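Long-range contact in dextranase (Pseudarthrobacter oxydans, PDB 6NZS), which catalyses the endohydrolysis of (1->6)-alpha-D-glucosidic linkages in dextran: residues A[39-45]-A[90-96]. Numbering follows the deposited sequence.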
loop_
_atom_site.group_PDB
_atom_site.type_symbol
_atom_site.label_atom_id
_atom_site.label_comp_id
_atom_site.label_asym_id
_atom_site.label_seq_id
_atom_site.Cartn_x
_atom_site.Cartn_y
_atom_site.Cartn_z
ATOM N N LEU A 39 -16.848 -3.181 -15.658
ATOM C CA LEU A 39 -17.635 -3.025 -14.441
ATOM C C LEU A 39 -18.818 -2.091 -14.678
ATOM O O LEU A 39 -18.678 -1.046 -15.320
ATOM C CB LEU A 39 -16.748 -2.477 -13.320
ATOM C CG LEU A 39 -17.325 -2.459 -11.908
ATOM C CD1 LEU A 39 -16.230 -2.743 -10.886
ATOM C CD2 LEU A 39 -17.933 -1.116 -11.619
ATOM N N GLN A 40 -19.987 -2.476 -14.155
ATOM C CA GLN A 40 -21.165 -1.617 -14.109
ATOM C C GLN A 40 -21.748 -1.668 -12.704
ATOM O O GLN A 40 -21.560 -2.648 -11.979
ATOM C CB GLN A 40 -22.232 -2.052 -15.120
ATOM C CG GLN A 40 -21.858 -1.807 -16.569
ATOM C CD GLN A 40 -22.917 -2.308 -17.530
ATOM O OE1 GLN A 40 -23.830 -3.033 -17.137
ATOM N NE2 GLN A 40 -22.804 -1.918 -18.797
ATOM N N VAL A 41 -22.437 -0.591 -12.313
ATOM C CA VAL A 41 -22.963 -0.437 -10.959
ATOM C C VAL A 41 -24.405 0.040 -11.032
ATOM O O VAL A 41 -24.724 0.966 -11.786
ATOM C CB VAL A 41 -22.147 0.579 -10.127
ATOM C CG1 VAL A 41 -22.535 0.505 -8.648
ATOM C CG2 VAL A 41 -20.665 0.386 -10.297
ATOM N N ALA A 42 -25.260 -0.552 -10.205
ATOM C CA ALA A 42 -26.648 -0.131 -10.087
ATOM C C ALA A 42 -27.010 -0.036 -8.617
ATOM O O ALA A 42 -26.541 -0.828 -7.801
ATOM C CB ALA A 42 -27.574 -1.158 -10.734
ATOM N N GLN A 43 -27.863 0.931 -8.278
ATOM C CA GLN A 43 -28.441 0.945 -6.940
ATOM C C GLN A 43 -29.195 -0.357 -6.725
ATOM O O GLN A 43 -29.841 -0.873 -7.640
ATOM C CB GLN A 43 -29.393 2.132 -6.803
ATOM C CG GLN A 43 -29.695 2.527 -5.373
ATOM C CD GLN A 43 -30.388 3.871 -5.280
ATOM O OE1 GLN A 43 -29.737 4.919 -5.286
ATOM N NE2 GLN A 43 -31.711 3.849 -5.180
ATOM N N GLU A 44 -29.097 -0.908 -5.512
ATOM C CA GLU A 44 -29.565 -2.280 -5.320
ATOM C C GLU A 44 -31.062 -2.424 -5.582
ATOM O O GLU A 44 -31.514 -3.496 -6.004
ATOM C CB GLU A 44 -29.188 -2.805 -3.935
ATOM C CG GLU A 44 -29.847 -2.062 -2.804
ATOM C CD GLU A 44 -31.196 -2.618 -2.403
ATOM O OE1 GLU A 44 -31.808 -2.041 -1.482
ATOM O OE2 GLU A 44 -31.633 -3.632 -3.008
ATOM N N ASN A 45 -31.849 -1.378 -5.342
ATOM C CA ASN A 45 -33.282 -1.415 -5.619
ATOM C C ASN A 45 -33.637 -0.911 -7.012
ATOM O O ASN A 45 -34.823 -0.716 -7.305
ATOM C CB ASN A 45 -34.068 -0.650 -4.544
ATOM C CG ASN A 45 -33.768 0.843 -4.535
ATOM O OD1 ASN A 45 -32.831 1.315 -5.180
ATOM N ND2 ASN A 45 -34.567 1.595 -3.784
ATOM N N PHE A 90 -15.771 4.253 -7.843
ATOM C CA PHE A 90 -17.027 4.965 -8.012
ATOM C C PHE A 90 -17.428 5.498 -6.651
ATOM O O PHE A 90 -16.910 5.057 -5.623
ATOM C CB PHE A 90 -18.128 4.088 -8.642
ATOM C CG PHE A 90 -18.455 2.836 -7.855
ATOM C CD1 PHE A 90 -19.377 2.873 -6.813
ATOM C CD2 PHE A 90 -17.865 1.623 -8.180
ATOM C CE1 PHE A 90 -19.685 1.721 -6.094
ATOM C CE2 PHE A 90 -18.172 0.472 -7.474
ATOM C CZ PHE A 90 -19.079 0.513 -6.431
ATOM N N GLU A 91 -18.333 6.473 -6.649
ATOM C CA GLU A 91 -18.925 6.973 -5.415
ATOM C C GLU A 91 -20.310 6.380 -5.239
ATOM O O GLU A 91 -21.074 6.264 -6.205
ATOM C CB GLU A 91 -19.061 8.494 -5.427
ATOM C CG GLU A 91 -17.758 9.239 -5.566
ATOM C CD GLU A 91 -17.959 10.735 -5.403
ATOM O OE1 GLU A 91 -17.985 11.442 -6.427
ATOM O OE2 GLU A 91 -18.116 11.189 -4.251
ATOM N N TYR A 92 -20.645 6.026 -4.000
ATOM C CA TYR A 92 -21.970 5.490 -3.728
ATOM C C TYR A 92 -22.433 5.944 -2.349
ATOM O O TYR A 92 -21.623 6.254 -1.469
ATOM C CB TYR A 92 -22.050 3.964 -3.928
ATOM C CG TYR A 92 -21.480 3.124 -2.801
ATOM C CD1 TYR A 92 -20.255 3.429 -2.218
ATOM C CD2 TYR A 92 -22.151 1.995 -2.350
ATOM C CE1 TYR A 92 -19.730 2.651 -1.185
ATOM C CE2 TYR A 92 -21.627 1.204 -1.321
ATOM C CZ TYR A 92 -20.418 1.543 -0.746
ATOM O OH TYR A 92 -19.915 0.786 0.280
ATOM N N ALA A 93 -23.758 6.021 -2.181
ATOM C CA ALA A 93 -24.338 6.382 -0.895
ATOM C C ALA A 93 -25.357 5.365 -0.403
ATOM O O ALA A 93 -25.914 5.549 0.685
ATOM C CB ALA A 93 -24.957 7.790 -0.956
ATOM N N LYS A 94 -25.601 4.302 -1.158
ATOM C CA LYS A 94 -26.638 3.326 -0.860
ATOM C C LYS A 94 -26.169 2.011 -1.458
ATOM O O LYS A 94 -25.400 2.012 -2.423
ATOM C CB LYS A 94 -27.954 3.791 -1.506
ATOM C CG LYS A 94 -29.189 2.945 -1.260
ATOM C CD LYS A 94 -30.443 3.736 -1.699
ATOM C CE LYS A 94 -31.691 2.869 -1.740
ATOM N NZ LYS A 94 -32.109 2.371 -0.410
ATOM N N ASP A 95 -26.620 0.897 -0.873
ATOM C CA ASP A 95 -26.211 -0.431 -1.337
ATOM C C ASP A 95 -26.325 -0.524 -2.852
ATOM O O ASP A 95 -27.295 -0.043 -3.449
ATOM C CB ASP A 95 -27.131 -1.505 -0.744
ATOM C CG ASP A 95 -26.955 -1.700 0.750
ATOM O OD1 ASP A 95 -26.319 -0.872 1.419
ATOM O OD2 ASP A 95 -27.492 -2.707 1.263
ATOM N N VAL A 96 -25.338 -1.176 -3.478
ATOM C CA VAL A 96 -25.295 -1.319 -4.929
ATOM C C VAL A 96 -25.087 -2.777 -5.307
ATOM O O VAL A 96 -24.553 -3.580 -4.539
ATOM C CB VAL A 96 -24.198 -0.464 -5.598
ATOM C CG1 VAL A 96 -24.506 1.028 -5.468
ATOM C CG2 VAL A 96 -22.825 -0.811 -5.020
HETATM O O HOH W 1 -33.494 0.135 -1.191
#
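Water 1 joins the carboxylate of E44 to the ammonium group of K94, donating to E44 OE1 at 2.8 Å and accepting from K94 NZ. The two charged atoms themselves stand 4.6 Å apart, so the link runs through the water and not through a direct salt bridge. This bridge lies at one end of a beta-sandwich contact in the Ig-like N-terminal domain, where strand 37-43 meets the turn leading from strand 84-92 into strand 96-102. Between the two segments the main chains share one hydrogen bond, E44 N to D95 O (2.9 Å), just beyond the antiparallel non-hydrogen-bonded pair Q43 and V96; the next residues, A42 and W97, continue the backbone pairing. With chi1 at 64°, E44 CG sits between its backbone N and carbonyl carbon and packs 3.5 Å from D95 CB, the two acidic side chains running side by side. D95 OD1 turns to another partner, the backbone N of Y139, while the second carboxylate oxygen of E44 makes a long, weak ion pair with K136. The aliphatic part of K94 crosses the Q43 amide, its CE 3.6 Å from Q43 NE2. The rotation of that amide is fixed by an in-plane bond from Q43 NE2 to a lone pair of N45 OD1, nearly straight at 172°, and by N9, which binds Q43 OE1.

Toward the sandwich interior the contact becomes apolar. The methyls of V41 differ in main partner: CG1, trans to the backbone N (chi1 -168°), rests chiefly against V96 CB at 3.6 Å and also approaches F90 CE1, whereas CG2 lies over one face of the F90 ring in a CH-pi contact, 3.9 Å from the ring centroid and displaced toward the CD2-CE2 side.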